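Side-chain contacts in PLP-Dependent L-Arginine Hydroxylase MppP (Streptomyces wadayamensis, PDB 6C9B), which acts as a pyridoxal phosphate-dependent oxidase on L-arginine, giving 4-hydroxy-2-ketoarginine and 2-ketoarginine, and belongs to a family of aminotransferases: residues 33-36 with 37-40; 53-56 with 57-61. One frame throughout, in Å; residues are numbered along the deposited sequence.

Contact 1 of 2, residues 33-36 with 37-40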
loop_
_atom_site.group_PDB
_atom_site.type_symbol
_atom_site.label_atom_id
_atom_site.label_comp_id
_atom_site.label_asym_id
_atom_site.label_seq_id
_atom_site.Cartn_x
_atom_site.Cartn_y
_atom_site.Cartn_z
ATOM N N ALA B 33 -20.618 3.772 13.180
ATOM C CA ALA B 33 -21.538 2.941 12.426
ATOM C C ALA B 33 -21.813 3.547 11.054
ATOM O O ALA B 33 -21.795 4.768 10.870
ATOM C CB ALA B 33 -22.858 2.785 13.184
ATOM N N LEU B 34 -22.080 2.671 10.089
ATOM C CA LEU B 34 -22.564 3.115 8.791
ATOM C C LEU B 34 -23.918 3.791 8.933
ATOM O O LEU B 34 -24.759 3.360 9.725
ATOM C CB LEU B 34 -22.731 1.925 7.857
ATOM C CG LEU B 34 -21.445 1.200 7.471
ATOM C CD1 LEU B 34 -21.731 -0.197 6.968
ATOM C CD2 LEU B 34 -20.706 1.996 6.443
ATOM N N SER B 35 -24.152 4.816 8.119
ATOM C CA SER B 35 -25.501 5.360 7.992
ATOM C C SER B 35 -26.366 4.398 7.185
ATOM O O SER B 35 -25.855 3.505 6.508
ATOM C CB SER B 35 -25.464 6.717 7.298
ATOM O OG SER B 35 -25.134 6.536 5.925
ATOM N N PRO B 36 -27.697 4.549 7.239
ATOM C CA PRO B 36 -28.551 3.689 6.403
ATOM C C PRO B 36 -28.207 3.734 4.926
ATOM O O PRO B 36 -28.237 2.702 4.244
ATOM C CB PRO B 36 -29.954 4.241 6.676
ATOM C CG PRO B 36 -29.858 4.865 8.028
ATOM C CD PRO B 36 -28.480 5.439 8.109
ATOM N N GLY B 37 -27.881 4.913 4.404
ATOM C CA GLY B 37 -27.527 5.008 3.002
ATOM C C GLY B 37 -26.220 4.299 2.698
ATOM O O GLY B 37 -26.068 3.668 1.649
ATOM N N GLN B 38 -25.269 4.361 3.627
ATOM C CA GLN B 38 -23.992 3.674 3.423
ATOM C C GLN B 38 -24.164 2.165 3.558
ATOM O O GLN B 38 -23.545 1.401 2.818
ATOM C CB GLN B 38 -22.936 4.201 4.405
ATOM C CG GLN B 38 -22.508 5.651 4.146
ATOM C CD GLN B 38 -21.742 6.255 5.319
ATOM O OE1 GLN B 38 -21.843 5.789 6.460
ATOM N NE2 GLN B 38 -20.989 7.330 5.042
ATOM N N GLN B 39 -25.048 1.714 4.457
ATOM C CA GLN B 39 -25.298 0.278 4.549
ATOM C C GLN B 39 -25.898 -0.253 3.259
ATOM O O GLN B 39 -25.593 -1.380 2.854
ATOM C CB GLN B 39 -26.199 -0.020 5.739
ATOM C CG GLN B 39 -26.527 -1.515 5.918
ATOM C CD GLN B 39 -25.311 -2.333 6.334
ATOM O OE1 GLN B 39 -24.666 -2.039 7.339
ATOM N NE2 GLN B 39 -24.997 -3.367 5.558
ATOM N N LYS B 40 -26.743 0.543 2.591
ATOM C CA LYS B 40 -27.275 0.127 1.298
ATOM C C LYS B 40 -26.159 -0.149 0.300
ATOM O O LYS B 40 -26.284 -1.048 -0.537
ATOM C CB LYS B 40 -28.222 1.187 0.739
ATOM C CG LYS B 40 -29.675 0.951 1.036
ATOM C CD LYS B 40 -30.554 1.597 -0.029
ATOM C CE LYS B 40 -30.435 0.882 -1.382
ATOM N NZ LYS B 40 -31.218 1.559 -2.450
HETATM O O HOH W 1 -21.302 6.692 8.945
#

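Contact 2 of 2, residues 53-56 with 57-61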
loop_
_atom_site.group_PDB
_atom_site.type_symbol
_atom_site.label_atom_id
_atom_site.label_comp_id
_atom_site.label_asym_id
_atom_site.label_seq_id
_atom_site.Cartn_x
_atom_site.Cartn_y
_atom_site.Cartn_z
ATOM N N GLU B 53 -15.896 -6.644 -12.374
ATOM C CA GLU B 53 -15.434 -7.683 -13.288
ATOM C C GLU B 53 -15.734 -7.347 -14.741
ATOM O O GLU B 53 -15.048 -7.830 -15.643
ATOM C CB GLU B 53 -16.107 -9.016 -12.953
ATOM C CG GLU B 53 -15.555 -9.729 -11.728
ATOM C CD GLU B 53 -16.389 -10.951 -11.356
ATOM O OE1 GLU B 53 -17.615 -10.910 -11.551
ATOM O OE2 GLU B 53 -15.821 -11.939 -10.869
ATOM N N GLN B 54 -16.771 -6.566 -14.991
ATOM C CA GLN B 54 -17.305 -6.428 -16.334
ATOM C C GLN B 54 -16.919 -5.133 -17.030
ATOM O O GLN B 54 -16.971 -5.078 -18.262
ATOM C CB GLN B 54 -18.833 -6.528 -16.288
ATOM C CG GLN B 54 -19.348 -7.907 -15.859
ATOM C CD GLN B 54 -20.824 -7.904 -15.477
ATOM O OE1 GLN B 54 -21.507 -6.884 -15.587
ATOM N NE2 GLN B 54 -21.317 -9.049 -15.015
ATOM N N ARG B 55 -16.562 -4.091 -16.295
ATOM C CA ARG B 55 -16.263 -2.817 -16.914
ATOM C C ARG B 55 -14.768 -2.547 -16.902
ATOM O O ARG B 55 -14.037 -3.063 -16.047
ATOM C CB ARG B 55 -16.979 -1.672 -16.192
ATOM C CG ARG B 55 -18.486 -1.741 -16.249
ATOM C CD ARG B 55 -19.099 -0.546 -15.549
ATOM N NE ARG B 55 -18.865 0.680 -16.302
ATOM C CZ ARG B 55 -18.863 1.894 -15.770
ATOM N NH1 ARG B 55 -19.075 2.062 -14.472
ATOM N NH2 ARG B 55 -18.653 2.947 -16.542
ATOM N N PRO B 56 -14.277 -1.729 -17.833
ATOM C CA PRO B 56 -12.873 -1.304 -17.776
ATOM C C PRO B 56 -12.616 -0.491 -16.526
ATOM O O PRO B 56 -13.380 0.419 -16.189
ATOM C CB PRO B 56 -12.702 -0.449 -19.042
ATOM C CG PRO B 56 -13.928 -0.680 -19.864
ATOM C CD PRO B 56 -15.009 -1.044 -18.910
ATOM N N VAL B 57 -11.503 -0.798 -15.858
ATOM C CA VAL B 57 -11.204 -0.132 -14.601
ATOM C C VAL B 57 -11.073 1.375 -14.801
ATOM O O VAL B 57 -11.402 2.152 -13.894
ATOM C CB VAL B 57 -9.941 -0.753 -13.965
ATOM C CG1 VAL B 57 -8.737 -0.616 -14.896
ATOM C CG2 VAL B 57 -9.669 -0.147 -12.595
ATOM N N GLN B 58 -10.619 1.815 -15.986
ATOM C CA GLN B 58 -10.427 3.244 -16.235
ATOM C C GLN B 58 -11.739 4.016 -16.134
ATOM O O GLN B 58 -11.750 5.181 -15.710
ATOM C CB GLN B 58 -9.803 3.456 -17.621
ATOM C CG GLN B 58 -9.829 4.906 -18.122
ATOM C CD GLN B 58 -8.880 5.795 -17.344
ATOM O OE1 GLN B 58 -9.301 6.659 -16.571
ATOM N NE2 GLN B 58 -7.584 5.584 -17.547
ATOM N N GLN B 59 -12.844 3.400 -16.537
ATOM C CA GLN B 59 -14.125 4.087 -16.466
ATOM C C GLN B 59 -14.591 4.189 -15.024
ATOM O O GLN B 59 -15.049 5.247 -14.577
ATOM C CB GLN B 59 -15.155 3.347 -17.311
ATOM C CG GLN B 59 -14.834 3.333 -18.795
ATOM C CD GLN B 59 -15.880 2.603 -19.606
ATOM O OE1 GLN B 59 -16.925 2.208 -19.086
ATOM N NE2 GLN B 59 -15.603 2.413 -20.891
ATOM N N ILE B 60 -14.437 3.106 -14.265
ATOM C CA ILE B 60 -14.798 3.148 -12.855
ATOM C C ILE B 60 -13.920 4.160 -12.133
ATOM O O ILE B 60 -14.403 4.973 -11.331
ATOM C CB ILE B 60 -14.685 1.741 -12.239
ATOM C CG1 ILE B 60 -15.681 0.791 -12.913
ATOM C CG2 ILE B 60 -14.964 1.782 -10.733
ATOM C CD1 ILE B 60 -15.482 -0.669 -12.511
ATOM N N GLU B 61 -12.621 4.149 -12.430
ATOM C CA GLU B 61 -11.720 5.107 -11.796
ATOM C C GLU B 61 -12.107 6.542 -12.133
ATOM O O GLU B 61 -12.142 7.411 -11.252
ATOM C CB GLU B 61 -10.289 4.842 -12.230
ATOM C CG GLU B 61 -9.275 5.723 -11.485
ATOM C CD GLU B 61 -7.848 5.540 -11.958
ATOM O OE1 GLU B 61 -6.935 5.829 -11.159
ATOM O OE2 GLU B 61 -7.626 5.141 -13.126
HETATM O O HOH W 2 -18.916 0.326 -19.423
#

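Contact 1 of 2, residues 33-36 with 37-40
Ser35 and Gln38 meet where the loop after strand 23-24 turns into helix 36-43, and the first two helical backbone bonds run from Gln39 N to Ser35 O (2.8 Å) and from Lys40 N to Pro36 O (3.1 Å). The serine and the glutamine hold each other reciprocally. Ser35 OG, swung between its backbone N and carbonyl carbon (chi1 71°), accepts from Gln38 N at 3.2 Å. In return Gln38 sends its extended chain back along the turn, and its OE1 takes the N-H of Ser35 at 3.0 Å in an almost straight bond (173° at the hydrogen), the donor standing somewhat out of the amide plane. A water, donating to OE1 at 2.7 Å and to Ala33 O, gives the buried amide oxygen a second grip and ties the preceding loop to it. Leu34 lies alongside: CD2 rests on Gln38 CB at 3.7 Å, while CD1 comes against Gln39 OE1 at 3.5 Å. The amide of Gln39 is held further on, NE2 hydrogen-bonded to Asn43 OD1. Leu34 and Gln38 both touch Phe265 of helix 256-291. Mutual side-chain-to-backbone bonding of this kind is a capping box, with Ser35 as N-cap of helix 36-43.

Contact 2 of 2, residues 53-56 with 57-61
Arg55 and Gln59 reach each other across the bend between helices 45-54 and 57-71, and their polar ends meet directly and through a water. Arg55 NH2 donates to Gln59 OE1 at 3.2 Å, a bent bond (144° at the hydrogen) in which the oxygen sits at the guanidinium edge, some way out of its plane. The two side chains cross at about a right angle, their flat groups turned 58° apart. A water in the guanidinium plane accepts from Arg55 NE at 3.1 Å and donates to Gln59 OE1 at 2.8 Å, so the amide oxygen is gripped twice by the same arginine, once directly and once through the water. The kink at chi3 of Arg55 (70°) turns the guanidinium to meet it. Salt bridges from NH1 to Glu51 and from NH2 to Glu63 fix the same group from both helices.

Among backbone bonds, Pro56 O is shared: Gln59 N donates to it at 3.0 Å from well above the carbonyl plane, and Ile60 N adds a weak bond at 3.5 Å. Pro56 stands at the N-cap position of helix 57-71, and its carbonyl accepts from the first turn.

The remaining contacts are mostly van der Waals packing of carbon against polar groups. The ring of Pro56 lies against the Gln59 amide, CG to NE2 at 3.7 Å and CD to the amide carbon CD at 3.8 Å. Ile60 CG1 approaches Arg55 NH1 obliquely at 3.9 Å, and, carbon on carbon, its CD1 comes near Arg55 CB.

Helix 45-54 ends just before this bend, and helix 57-71 leaves it with Val57, Ile60 and Glu61 laid on Leu259 of helix 256-291; Glu61 OE1 is also hydrogen-bonded to Ser86 OG in strand 84-87.

In the fold
Coming from the N terminus, the chain leaves strand 23-24 and runs through a loop into contact 1, which closes the short turn starting helix 36-43. Helix 45-54 follows, and contact 2 then closes the bend into helix 57-71. The two are in series, neither nested nor crossed: their centres lie about 24 Å apart and their nearest atoms about 15 Å, with no touch. Both lean on the long helix 256-291, contact 2 near its N-terminal end and contact 1 further along. They also reach the dimer interface, where Leu34 packs on Trp49 of the second subunit and Glu53 on Leu34 of that subunit. Both lie away from the ligand pocket.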